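Local atomic coordinates of gluconokinase (Sinorhizobium meliloti, PDB entry 3T61), a protein that probably catalyses the ATP-dependent phosphorylation of D-gluconate to 6-phospho-D-gluconate. Residues P45-D50 and E87-S92; P74-I79 and V91-L96; F114-G119 and T157-V162. All blocks are in the same frame, centred on the assembly; numbering follows the deposited sequence.

Interaction 1. Residues P45-D50 and E87-S92; sequences PFIEGD and EPVVVS
The carbonyl O of Pro-88 lies 3.5 Å from CD of Pro-45, where the two segments first meet. Val-89 follows. The CG2 methyl of Val-89 touches CD1 of Ile-47 at 3.5 Å and also packs against the carbonyl O of Pro-45. The parallel ladder starts at Val-90: its N bonds to Pro-45 O, and the O of Val-90 accepts the N-H of Ile-47 at 2.9 Å. On the face of the sheet with Phe-46, CG1 of Val-90 meets the ring atom CD1 of Phe-46 at 4.1 Å. Val-91 turns to the other face and sets CG2 against CB of Ile-47. Helix 69-83 packs there.

Ser-92 donates its backbone N-H to Ile-47 O, with 3.2 Å between Ser-92 N and that oxygen. Its OG sits between its own N and carbonyl carbon (chi1 59°). From there Ser-92 OG takes the N-H of Gly-49 at 3.0 Å and lies 3.5 Å from CZ of Phe-46. A water joins this hydroxyl to the N of Asp-50, so OG meets Gly-49 directly and Asp-50 through the water. Glu-48 passes CG near the same OG, but its carboxylate forms a salt bridge with Arg-59 of the second subunit. The strands, 18° from parallel, form one edge of this chain's parallel sheet in a P-loop kinase fold.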
ATOM      1  N   PRO A  45      12.975 -18.116   3.930  1.00 38.09           N
ATOM      2  CA  PRO A  45      12.859 -16.665   4.042  1.00 37.14           C
ATOM      3  C   PRO A  45      11.380 -16.289   3.904  1.00 35.97           C
ATOM      4  O   PRO A  45      10.597 -17.005   3.269  1.00 34.37           O
ATOM      5  CB  PRO A  45      13.707 -16.163   2.880  1.00 37.84           C
ATOM      6  CG  PRO A  45      13.506 -17.220   1.850  1.00 38.48           C
ATOM      7  CD  PRO A  45      13.593 -18.502   2.650  1.00 38.14           C
ATOM      8  N   PHE A  46      10.994 -15.183   4.522  1.00 34.63           N
ATOM      9  CA  PHE A  46       9.616 -14.731   4.443  1.00 33.51           C
ATOM     10  C   PHE A  46       9.529 -13.518   3.535  1.00 33.74           C
ATOM     11  O   PHE A  46      10.355 -12.611   3.615  1.00 33.53           O
ATOM     12  CB  PHE A  46       9.094 -14.340   5.827  1.00 32.04           C
ATOM     13  CG  PHE A  46       7.752 -13.658   5.797  1.00 30.29           C
ATOM     14  CD1 PHE A  46       6.604 -14.368   5.479  1.00 29.82           C
ATOM     15  CD2 PHE A  46       7.643 -12.299   6.051  1.00 29.87           C
ATOM     16  CE1 PHE A  46       5.365 -13.737   5.418  1.00 31.24           C
ATOM     17  CE2 PHE A  46       6.405 -11.651   5.993  1.00 31.74           C
ATOM     18  CZ  PHE A  46       5.265 -12.373   5.674  1.00 30.44           C
ATOM     19  N   ILE A  47       8.531 -13.509   2.667  1.00 33.33           N
ATOM     20  CA  ILE A  47       8.317 -12.380   1.788  1.00 33.59           C
ATOM     21  C   ILE A  47       6.928 -11.828   2.069  1.00 34.52           C
ATOM     22  O   ILE A  47       5.944 -12.573   2.060  1.00 33.06           O
ATOM     23  CB  ILE A  47       8.395 -12.778   0.292  1.00 34.58           C
ATOM     24  CG1 ILE A  47       9.834 -13.164  -0.074  1.00 33.06           C
ATOM     25  CG2 ILE A  47       7.905 -11.612  -0.576  1.00 30.25           C
ATOM     26  CD1 ILE A  47       9.978 -13.796  -1.442  1.00 35.89           C
ATOM     27  N   GLU A  48       6.841 -10.529   2.337  1.00 34.83           N
ATOM     28  CA  GLU A  48       5.541  -9.931   2.570  1.00 35.68           C
ATOM     29  C   GLU A  48       4.918  -9.592   1.223  1.00 34.39           C
ATOM     30  O   GLU A  48       5.438  -8.755   0.485  1.00 34.65           O
ATOM     31  CB  GLU A  48       5.651  -8.667   3.418  1.00 38.28           C
ATOM     32  CG  GLU A  48       4.285  -8.089   3.743  1.00 45.27           C
ATOM     33  CD  GLU A  48       4.263  -7.340   5.057  1.00 50.06           C
ATOM     34  OE1 GLU A  48       4.730  -7.910   6.070  1.00 51.45           O
ATOM     35  OE2 GLU A  48       3.773  -6.191   5.075  1.00 51.74           O
ATOM     36  N   GLY A  49       3.806 -10.251   0.910  1.00 32.36           N
ATOM     37  CA  GLY A  49       3.126 -10.018  -0.353  1.00 33.67           C
ATOM     38  C   GLY A  49       2.798  -8.566  -0.663  1.00 34.14           C
ATOM     39  O   GLY A  49       2.947  -8.132  -1.805  1.00 32.32           O
ATOM     40  N   ASP A  50       2.358  -7.819   0.344  1.00 34.50           N
ATOM     41  CA  ASP A  50       1.994  -6.413   0.178  1.00 37.94           C
ATOM     42  C   ASP A  50       3.047  -5.556  -0.515  1.00 37.23           C
ATOM     43  O   ASP A  50       2.714  -4.601  -1.224  1.00 39.13           O
ATOM     44  CB  ASP A  50       1.700  -5.768   1.534  1.00 41.72           C
ATOM     45  CG  ASP A  50       0.388  -6.209   2.116  1.00 44.54           C
ATOM     46  OD1 ASP A  50      -0.602  -6.284   1.362  1.00 46.49           O
ATOM     47  OD2 ASP A  50       0.342  -6.464   3.338  1.00 49.20           O
ATOM     48  N   GLU A  87      14.611 -22.867  -4.105  1.00 62.33           N
ATOM     49  CA  GLU A  87      14.454 -23.029  -2.666  1.00 60.98           C
ATOM     50  C   GLU A  87      13.092 -22.519  -2.197  1.00 57.69           C
ATOM     51  O   GLU A  87      12.559 -21.545  -2.733  1.00 56.82           O
ATOM     52  CB  GLU A  87      15.578 -22.291  -1.937  1.00 63.84           C
ATOM     53  CG  GLU A  87      16.968 -22.752  -2.357  1.00 68.19           C
ATOM     54  CD  GLU A  87      18.081 -22.026  -1.624  1.00 70.48           C
ATOM     55  OE1 GLU A  87      18.238 -22.242  -0.402  1.00 71.68           O
ATOM     56  OE2 GLU A  87      18.798 -21.236  -2.276  1.00 72.39           O
ATOM     57  N   PRO A  88      12.510 -23.184  -1.189  1.00 54.11           N
ATOM     58  CA  PRO A  88      11.207 -22.845  -0.611  1.00 50.50           C
ATOM     59  C   PRO A  88      11.131 -21.450  -0.002  1.00 47.11           C
ATOM     60  O   PRO A  88      12.094 -20.955   0.590  1.00 46.31           O
ATOM     61  CB  PRO A  88      11.005 -23.932   0.441  1.00 51.30           C
ATOM     62  CG  PRO A  88      11.740 -25.094  -0.132  1.00 52.75           C
ATOM     63  CD  PRO A  88      13.013 -24.443  -0.614  1.00 53.34           C
ATOM     64  N   VAL A  89       9.971 -20.823  -0.148  1.00 42.55           N
ATOM     65  CA  VAL A  89       9.755 -19.497   0.404  1.00 39.04           C
ATOM     66  C   VAL A  89       8.365 -19.431   1.036  1.00 35.90           C
ATOM     67  O   VAL A  89       7.469 -20.182   0.657  1.00 34.45           O
ATOM     68  CB  VAL A  89       9.880 -18.399  -0.702  1.00 38.63           C
ATOM     69  CG1 VAL A  89       8.773 -18.551  -1.735  1.00 38.82           C
ATOM     70  CG2 VAL A  89       9.834 -17.030  -0.084  1.00 38.50           C
ATOM     71  N   VAL A  90       8.200 -18.556   2.023  1.00 33.42           N
ATOM     72  CA  VAL A  90       6.902 -18.371   2.657  1.00 32.52           C
ATOM     73  C   VAL A  90       6.428 -16.974   2.279  1.00 31.88           C
ATOM     74  O   VAL A  90       7.109 -15.991   2.561  1.00 32.57           O
ATOM     75  CB  VAL A  90       6.986 -18.453   4.186  1.00 32.48           C
ATOM     76  CG1 VAL A  90       5.610 -18.235   4.770  1.00 29.24           C
ATOM     77  CG2 VAL A  90       7.559 -19.799   4.618  1.00 31.41           C
ATOM     78  N   VAL A  91       5.264 -16.880   1.645  1.00 30.42           N
ATOM     79  CA  VAL A  91       4.750 -15.580   1.231  1.00 30.39           C
ATOM     80  C   VAL A  91       3.350 -15.281   1.735  1.00 30.28           C
ATOM     81  O   VAL A  91       2.454 -16.107   1.615  1.00 30.50           O
ATOM     82  CB  VAL A  91       4.692 -15.446  -0.320  1.00 29.90           C
ATOM     83  CG1 VAL A  91       4.157 -14.067  -0.699  1.00 27.67           C
ATOM     84  CG2 VAL A  91       6.073 -15.671  -0.928  1.00 29.11           C
ATOM     85  N   SER A  92       3.170 -14.084   2.286  1.00 28.71           N
ATOM     86  CA  SER A  92       1.864 -13.661   2.746  1.00 27.99           C
ATOM     87  C   SER A  92       1.133 -13.077   1.526  1.00 26.48           C
ATOM     88  O   SER A  92       1.646 -12.205   0.828  1.00 24.27           O
ATOM     89  CB  SER A  92       1.994 -12.613   3.862  1.00 31.50           C
ATOM     90  OG  SER A  92       2.711 -11.463   3.442  1.00 31.42           O
TER
HETATM   91  O   HOH W   1       0.752  -9.371   2.545  1.00 51.00           O

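Interaction 2. Residues P74-I79 and V91-L96; sequences PWLAAI and VSCSAL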
ATOM      1  N   PRO A  74      -1.428  -8.313 -11.976  1.00 26.78           N
ATOM      2  CA  PRO A  74       0.024  -8.117 -12.078  1.00 28.01           C
ATOM      3  C   PRO A  74       0.737  -8.356 -10.742  1.00 27.74           C
ATOM      4  O   PRO A  74       1.913  -8.736 -10.700  1.00 26.49           O
ATOM      5  CB  PRO A  74       0.159  -6.673 -12.596  1.00 28.92           C
ATOM      6  CG  PRO A  74      -1.163  -6.017 -12.257  1.00 29.03           C
ATOM      7  CD  PRO A  74      -2.169  -7.137 -12.469  1.00 28.45           C
ATOM      8  N   TRP A  75       0.011  -8.148  -9.646  1.00 28.24           N
ATOM      9  CA  TRP A  75       0.545  -8.362  -8.305  1.00 25.34           C
ATOM     10  C   TRP A  75       0.719  -9.868  -8.094  1.00 24.59           C
ATOM     11  O   TRP A  75       1.754 -10.339  -7.612  1.00 21.22           O
ATOM     12  CB  TRP A  75      -0.442  -7.797  -7.287  1.00 26.84           C
ATOM     13  CG  TRP A  75      -0.211  -8.204  -5.861  1.00 26.01           C
ATOM     14  CD1 TRP A  75       0.896  -7.952  -5.101  1.00 27.41           C
ATOM     15  CD2 TRP A  75      -1.149  -8.861  -4.997  1.00 25.68           C
ATOM     16  NE1 TRP A  75       0.696  -8.390  -3.811  1.00 27.38           N
ATOM     17  CE2 TRP A  75      -0.554  -8.934  -3.718  1.00 27.49           C
ATOM     18  CE3 TRP A  75      -2.449  -9.348  -5.170  1.00 27.04           C
ATOM     19  CZ2 TRP A  75      -1.207  -9.532  -2.622  1.00 28.18           C
ATOM     20  CZ3 TRP A  75      -3.100  -9.936  -4.075  1.00 26.61           C
ATOM     21  CH2 TRP A  75      -2.481 -10.004  -2.819  1.00 24.59           C
ATOM     22  N   LEU A  76      -0.315 -10.612  -8.464  1.00 23.35           N
ATOM     23  CA  LEU A  76      -0.308 -12.064  -8.334  1.00 25.76           C
ATOM     24  C   LEU A  76       0.816 -12.657  -9.195  1.00 26.65           C
ATOM     25  O   LEU A  76       1.449 -13.650  -8.814  1.00 23.87           O
ATOM     26  CB  LEU A  76      -1.681 -12.626  -8.740  1.00 23.50           C
ATOM     27  CG  LEU A  76      -2.805 -12.301  -7.742  1.00 24.61           C
ATOM     28  CD1 LEU A  76      -4.165 -12.656  -8.338  1.00 22.20           C
ATOM     29  CD2 LEU A  76      -2.558 -13.069  -6.435  1.00 22.19           C
ATOM     30  N   ALA A  77       1.075 -12.029 -10.345  1.00 25.91           N
ATOM     31  CA  ALA A  77       2.144 -12.496 -11.222  1.00 27.43           C
ATOM     32  C   ALA A  77       3.456 -12.343 -10.477  1.00 25.99           C
ATOM     33  O   ALA A  77       4.283 -13.249 -10.470  1.00 26.40           O
ATOM     34  CB  ALA A  77       2.178 -11.690 -12.518  1.00 26.85           C
ATOM     35  N   ALA A  78       3.652 -11.202  -9.828  1.00 25.78           N
ATOM     36  CA  ALA A  78       4.896 -11.004  -9.094  1.00 25.28           C
ATOM     37  C   ALA A  78       4.978 -12.006  -7.935  1.00 26.85           C
ATOM     38  O   ALA A  78       6.068 -12.478  -7.592  1.00 26.97           O
ATOM     39  CB  ALA A  78       4.999  -9.562  -8.585  1.00 23.49           C
ATOM     40  N   ILE A  79       3.834 -12.330  -7.331  1.00 25.38           N
ATOM     41  CA  ILE A  79       3.812 -13.305  -6.234  1.00 26.56           C
ATOM     42  C   ILE A  79       4.218 -14.666  -6.819  1.00 25.61           C
ATOM     43  O   ILE A  79       5.066 -15.376  -6.275  1.00 21.48           O
ATOM     44  CB  ILE A  79       2.384 -13.475  -5.610  1.00 25.76           C
ATOM     45  CG1 ILE A  79       1.918 -12.178  -4.940  1.00 28.78           C
ATOM     46  CG2 ILE A  79       2.397 -14.602  -4.603  1.00 25.55           C
ATOM     47  CD1 ILE A  79       2.750 -11.750  -3.754  1.00 27.44           C
ATOM     48  N   VAL A  91       5.264 -16.880   1.645  1.00 30.42           N
ATOM     49  CA  VAL A  91       4.750 -15.580   1.231  1.00 30.39           C
ATOM     50  C   VAL A  91       3.350 -15.281   1.735  1.00 30.28           C
ATOM     51  O   VAL A  91       2.454 -16.107   1.615  1.00 30.50           O
ATOM     52  CB  VAL A  91       4.692 -15.446  -0.320  1.00 29.90           C
ATOM     53  CG1 VAL A  91       4.157 -14.067  -0.699  1.00 27.67           C
ATOM     54  CG2 VAL A  91       6.073 -15.671  -0.928  1.00 29.11           C
ATOM     55  N   SER A  92       3.170 -14.084   2.286  1.00 28.71           N
ATOM     56  CA  SER A  92       1.864 -13.661   2.746  1.00 27.99           C
ATOM     57  C   SER A  92       1.133 -13.077   1.526  1.00 26.48           C
ATOM     58  O   SER A  92       1.646 -12.205   0.828  1.00 24.27           O
ATOM     59  CB  SER A  92       1.994 -12.613   3.862  1.00 31.50           C
ATOM     60  OG  SER A  92       2.711 -11.463   3.442  1.00 31.42           O
ATOM     61  N   CYS A  93      -0.065 -13.582   1.272  1.00 24.97           N
ATOM     62  CA  CYS A  93      -0.861 -13.139   0.150  1.00 23.88           C
ATOM     63  C   CYS A  93      -2.309 -13.538   0.395  1.00 23.92           C
ATOM     64  O   CYS A  93      -2.615 -14.719   0.522  1.00 21.94           O
ATOM     65  CB  CYS A  93      -0.334 -13.790  -1.138  1.00 24.00           C
ATOM     66  SG  CYS A  93      -1.331 -13.451  -2.580  1.00 26.06           S
ATOM     67  N   SER A  94      -3.196 -12.550   0.459  1.00 25.32           N
ATOM     68  CA  SER A  94      -4.615 -12.793   0.707  1.00 24.69           C
ATOM     69  C   SER A  94      -5.197 -13.923  -0.145  1.00 24.79           C
ATOM     70  O   SER A  94      -5.991 -14.725   0.359  1.00 24.39           O
ATOM     71  CB  SER A  94      -5.410 -11.497   0.508  1.00 21.90           C
ATOM     72  OG  SER A  94      -5.059 -10.849  -0.691  1.00 28.43           O
ATOM     73  N   ALA A  95      -4.821 -13.973  -1.426  1.00 24.29           N
ATOM     74  CA  ALA A  95      -5.260 -15.028  -2.351  1.00 24.13           C
ATOM     75  C   ALA A  95      -6.732 -15.399  -2.207  1.00 25.89           C
ATOM     76  O   ALA A  95      -7.090 -16.583  -2.149  1.00 21.87           O
ATOM     77  CB  ALA A  95      -4.395 -16.268  -2.137  1.00 24.36           C
ATOM     78  N   LEU A  96      -7.576 -14.374  -2.196  1.00 26.04           N
ATOM     79  CA  LEU A  96      -9.003 -14.538  -2.002  1.00 28.58           C
ATOM     80  C   LEU A  96      -9.801 -15.423  -2.950  1.00 30.41           C
ATOM     81  O   LEU A  96     -10.630 -16.209  -2.494  1.00 30.00           O
ATOM     82  CB  LEU A  96      -9.650 -13.150  -1.908  1.00 29.50           C
ATOM     83  CG  LEU A  96      -9.099 -12.252  -0.788  1.00 29.32           C
ATOM     84  CD1 LEU A  96      -9.988 -11.046  -0.652  1.00 29.23           C
ATOM     85  CD2 LEU A  96      -9.046 -13.011   0.541  1.00 29.01           C
TER
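The indole of Trp-75 meets Cys-93 and Ser-94 through the outer end of its six-membered ring. One face of the indole carries CG1 of Ile-79, one helical turn on, placed toward the rim. Near the ring plane, at the edge, lies OG of Ser-94, 3.4 Å from CH2 of Trp-75. The sulfur of Cys-93 approaches obliquely. Cys-93 SG is 3.6 Å from Trp-75 CH2 and 4.3 Å from the centroid of the Trp-75 six-membered ring, 36° off the normal. This is a sulfur-aromatic contact.

Two torsions bring these groups together. With chi1 at 167°, CG of Trp-75 lies opposite the backbone N, which carries the indole from the helix toward the loop after the strand. Cys-93 has SG in the same relation to its own N (chi1 174°) and points it back at the helix.

The sulfur has further apolar neighbours. CD2 of Leu-76 is 4.1 Å from Cys-93 SG, and CG1 of Ile-79 is 4.2 Å from it. Ile-79 also meets the strand itself: CD1 of Ile-79 touches CG1 of Val-91 at 4.1 Å. No hydrogen bond links the two segments. The indole NE1 instead donates to Gly-49 O, which ties the ring to the chain after strand 46-48, and His-53 stacks on the indole.

Ser-94 also touches residues of a probable Walker A loop. This is helix-on-sheet packing of an alpha/beta P-loop fold: helix 69-83 lies against strand 90-92 and the loop that leaves its C-terminal end, close to the probable nucleotide-binding loop.

Interaction 3. Residues F114-G119 and T157-V162; sequences FVFLHG and TVAVDV
Five backbone hydrogen bonds join Phe-114 to His-118 with Val-158 to Val-162 in parallel register. Phe-114 O accepts from Val-158 N at 2.8 Å, and Phe-116 N donates to Val-158 O at 2.7 Å. Phe-116 and His-118 then bond to Val-160 in the same pattern. The last bond, Val-162 N to His-118 O, is the most bent, with 149° at the hydrogen.

The ring contacts centre on His-118. Its CG stands between the backbone N and the carbonyl carbon (chi1 67°), and the imidazole reaches across to the next strand. CA of Asp-161 lies over one face of the His-118 ring, 4.0 Å from the centroid, as a CH-pi contact. The carboxylate is turned 73° from the ring; its OD1 is bonded to the N of Ala-163.

Apolar contacts are on both faces. Phe-116 CD2 meets CB of Ala-159 at 4.1 Å on the face shared with His-118. On the other, Leu-117 CB meets CG1 of Val-162 at 4.0 Å, and helix 166-187 packs over Leu-117 and Val-160. Strand 157-161 is the outermost on this side of the chain's parallel sheet, as in a P-loop kinase core.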
ATOM      1  N   PHE A 114      -0.944 -23.896   1.113  1.00 33.89           N
ATOM      2  CA  PHE A 114      -1.648 -22.706   1.572  1.00 32.96           C
ATOM      3  C   PHE A 114      -2.086 -22.867   3.030  1.00 32.72           C
ATOM      4  O   PHE A 114      -2.600 -23.917   3.411  1.00 32.00           O
ATOM      5  CB  PHE A 114      -2.904 -22.480   0.731  1.00 33.19           C
ATOM      6  CG  PHE A 114      -2.654 -21.836  -0.606  1.00 33.65           C
ATOM      7  CD1 PHE A 114      -2.636 -20.449  -0.733  1.00 31.87           C
ATOM      8  CD2 PHE A 114      -2.487 -22.617  -1.746  1.00 31.97           C
ATOM      9  CE1 PHE A 114      -2.471 -19.843  -1.983  1.00 33.72           C
ATOM     10  CE2 PHE A 114      -2.318 -22.023  -3.003  1.00 33.44           C
ATOM     11  CZ  PHE A 114      -2.310 -20.630  -3.121  1.00 32.02           C
ATOM     12  N   VAL A 115      -1.872 -21.825   3.830  1.00 30.55           N
ATOM     13  CA  VAL A 115      -2.301 -21.782   5.231  1.00 30.47           C
ATOM     14  C   VAL A 115      -3.406 -20.696   5.232  1.00 29.89           C
ATOM     15  O   VAL A 115      -3.133 -19.512   5.013  1.00 29.38           O
ATOM     16  CB  VAL A 115      -1.120 -21.401   6.171  1.00 30.13           C
ATOM     17  CG1 VAL A 115      -1.621 -21.113   7.578  1.00 28.73           C
ATOM     18  CG2 VAL A 115      -0.105 -22.548   6.224  1.00 28.37           C
ATOM     19  N   PHE A 116      -4.654 -21.128   5.420  1.00 28.97           N
ATOM     20  CA  PHE A 116      -5.822 -20.243   5.421  1.00 27.64           C
ATOM     21  C   PHE A 116      -6.217 -19.767   6.824  1.00 28.76           C
ATOM     22  O   PHE A 116      -6.767 -20.529   7.618  1.00 27.48           O
ATOM     23  CB  PHE A 116      -7.001 -20.968   4.750  1.00 27.14           C
ATOM     24  CG  PHE A 116      -8.319 -20.220   4.812  1.00 25.37           C
ATOM     25  CD1 PHE A 116      -8.372 -18.844   4.578  1.00 25.33           C
ATOM     26  CD2 PHE A 116      -9.511 -20.905   5.080  1.00 24.15           C
ATOM     27  CE1 PHE A 116      -9.590 -18.158   4.600  1.00 26.27           C
ATOM     28  CE2 PHE A 116     -10.743 -20.230   5.105  1.00 24.29           C
ATOM     29  CZ  PHE A 116     -10.785 -18.851   4.867  1.00 24.88           C
ATOM     30  N   LEU A 117      -5.918 -18.504   7.123  1.00 28.00           N
ATOM     31  CA  LEU A 117      -6.260 -17.912   8.413  1.00 26.40           C
ATOM     32  C   LEU A 117      -7.675 -17.375   8.259  1.00 25.62           C
ATOM     33  O   LEU A 117      -7.934 -16.592   7.357  1.00 24.37           O
ATOM     34  CB  LEU A 117      -5.309 -16.766   8.745  1.00 23.64           C
ATOM     35  CG  LEU A 117      -3.826 -17.118   8.821  1.00 26.57           C
ATOM     36  CD1 LEU A 117      -3.034 -15.847   9.076  1.00 22.68           C
ATOM     37  CD2 LEU A 117      -3.574 -18.182   9.915  1.00 24.65           C
ATOM     38  N   HIS A 118      -8.578 -17.776   9.148  1.00 25.07           N
ATOM     39  CA  HIS A 118      -9.963 -17.346   9.037  1.00 27.91           C
ATOM     40  C   HIS A 118     -10.696 -17.110  10.369  1.00 29.55           C
ATOM     41  O   HIS A 118     -10.367 -17.684  11.419  1.00 26.44           O
ATOM     42  CB  HIS A 118     -10.732 -18.382   8.222  1.00 26.76           C
ATOM     43  CG  HIS A 118     -10.860 -19.701   8.916  1.00 27.07           C
ATOM     44  ND1 HIS A 118     -11.989 -20.064   9.618  1.00 27.54           N
ATOM     45  CD2 HIS A 118      -9.968 -20.707   9.093  1.00 26.89           C
ATOM     46  CE1 HIS A 118     -11.789 -21.235  10.197  1.00 29.73           C
ATOM     47  NE2 HIS A 118     -10.570 -21.648   9.897  1.00 29.37           N
ATOM     48  N   GLY A 119     -11.713 -16.260  10.290  1.00 29.92           N
ATOM     49  CA  GLY A 119     -12.522 -15.932  11.446  1.00 32.59           C
ATOM     50  C   GLY A 119     -13.697 -15.135  10.931  1.00 32.83           C
ATOM     51  O   GLY A 119     -13.696 -14.720   9.770  1.00 30.28           O
ATOM     52  N   THR A 157      -4.046 -27.587   1.522  1.00 37.04           N
ATOM     53  CA  THR A 157      -4.532 -26.409   2.228  1.00 35.15           C
ATOM     54  C   THR A 157      -4.810 -26.707   3.704  1.00 34.86           C
ATOM     55  O   THR A 157      -5.549 -27.635   4.034  1.00 34.89           O
ATOM     56  CB  THR A 157      -5.834 -25.885   1.585  1.00 34.86           C
ATOM     57  OG1 THR A 157      -5.613 -25.642   0.191  1.00 32.81           O
ATOM     58  CG2 THR A 157      -6.285 -24.591   2.251  1.00 33.33           C
ATOM     59  N   VAL A 158      -4.211 -25.910   4.581  1.00 33.35           N
ATOM     60  CA  VAL A 158      -4.388 -26.041   6.018  1.00 31.99           C
ATOM     61  C   VAL A 158      -5.152 -24.802   6.500  1.00 32.95           C
ATOM     62  O   VAL A 158      -4.720 -23.663   6.273  1.00 31.42           O
ATOM     63  CB  VAL A 158      -3.026 -26.112   6.739  1.00 31.43           C
ATOM     64  CG1 VAL A 158      -3.219 -26.285   8.239  1.00 30.35           C
ATOM     65  CG2 VAL A 158      -2.212 -27.255   6.177  1.00 32.89           C
ATOM     66  N   ALA A 159      -6.298 -25.024   7.141  1.00 31.46           N
ATOM     67  CA  ALA A 159      -7.118 -23.927   7.644  1.00 31.97           C
ATOM     68  C   ALA A 159      -6.936 -23.797   9.144  1.00 31.98           C
ATOM     69  O   ALA A 159      -6.902 -24.802   9.861  1.00 33.78           O
ATOM     70  CB  ALA A 159      -8.597 -24.167   7.311  1.00 28.23           C
ATOM     71  N   VAL A 160      -6.805 -22.561   9.618  1.00 29.58           N
ATOM     72  CA  VAL A 160      -6.627 -22.316  11.049  1.00 28.86           C
ATOM     73  C   VAL A 160      -7.483 -21.131  11.476  1.00 28.19           C
ATOM     74  O   VAL A 160      -7.416 -20.065  10.862  1.00 25.32           O
ATOM     75  CB  VAL A 160      -5.159 -22.012  11.392  1.00 28.63           C
ATOM     76  CG1 VAL A 160      -4.992 -21.910  12.910  1.00 29.43           C
ATOM     77  CG2 VAL A 160      -4.257 -23.094  10.826  1.00 26.89           C
ATOM     78  N   ASP A 161      -8.293 -21.325  12.519  1.00 25.52           N
ATOM     79  CA  ASP A 161      -9.160 -20.261  13.020  1.00 25.34           C
ATOM     80  C   ASP A 161      -8.292 -19.312  13.837  1.00 24.47           C
ATOM     81  O   ASP A 161      -7.380 -19.744  14.524  1.00 23.86           O
ATOM     82  CB  ASP A 161     -10.277 -20.847  13.893  1.00 24.99           C
ATOM     83  CG  ASP A 161     -11.444 -19.897  14.056  1.00 22.13           C
ATOM     84  OD1 ASP A 161     -11.297 -18.882  14.762  1.00 22.84           O
ATOM     85  OD2 ASP A 161     -12.508 -20.158  13.460  1.00 22.76           O
ATOM     86  N   VAL A 162      -8.572 -18.017  13.765  1.00 25.99           N
ATOM     87  CA  VAL A 162      -7.753 -17.039  14.478  1.00 27.07           C
ATOM     88  C   VAL A 162      -8.203 -16.663  15.893  1.00 27.93           C
ATOM     89  O   VAL A 162      -7.511 -15.913  16.586  1.00 25.72           O
ATOM     90  CB  VAL A 162      -7.614 -15.740  13.645  1.00 25.89           C
ATOM     91  CG1 VAL A 162      -7.028 -16.063  12.289  1.00 25.45           C
ATOM     92  CG2 VAL A 162      -8.960 -15.071  13.508  1.00 24.09           C
TER

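In the fold
All three contacts reach one parallel sheet, ordered 46-48, 90-92, 21-24, 113-118, 157-161. Interaction 1 is at one edge and interaction 3 at the other, their centres about 17 Å apart. Strand 21-24, which leads into the probable P-loop, runs between them. Interaction 2 sets helix 69-83 against strand 90-92. It shares Val-91 and Ser-92 with interaction 1, and Ile-79 CD1 packs on Gly-49 CA between the two. Ala-95 of interaction 2 packs on Phe-114 of interaction 3. Along the chain, interactions 1 and 2 both close before interaction 3 opens. The contacts thus join strands and a helix on either side of the strand that leads into the probable nucleotide-binding loop.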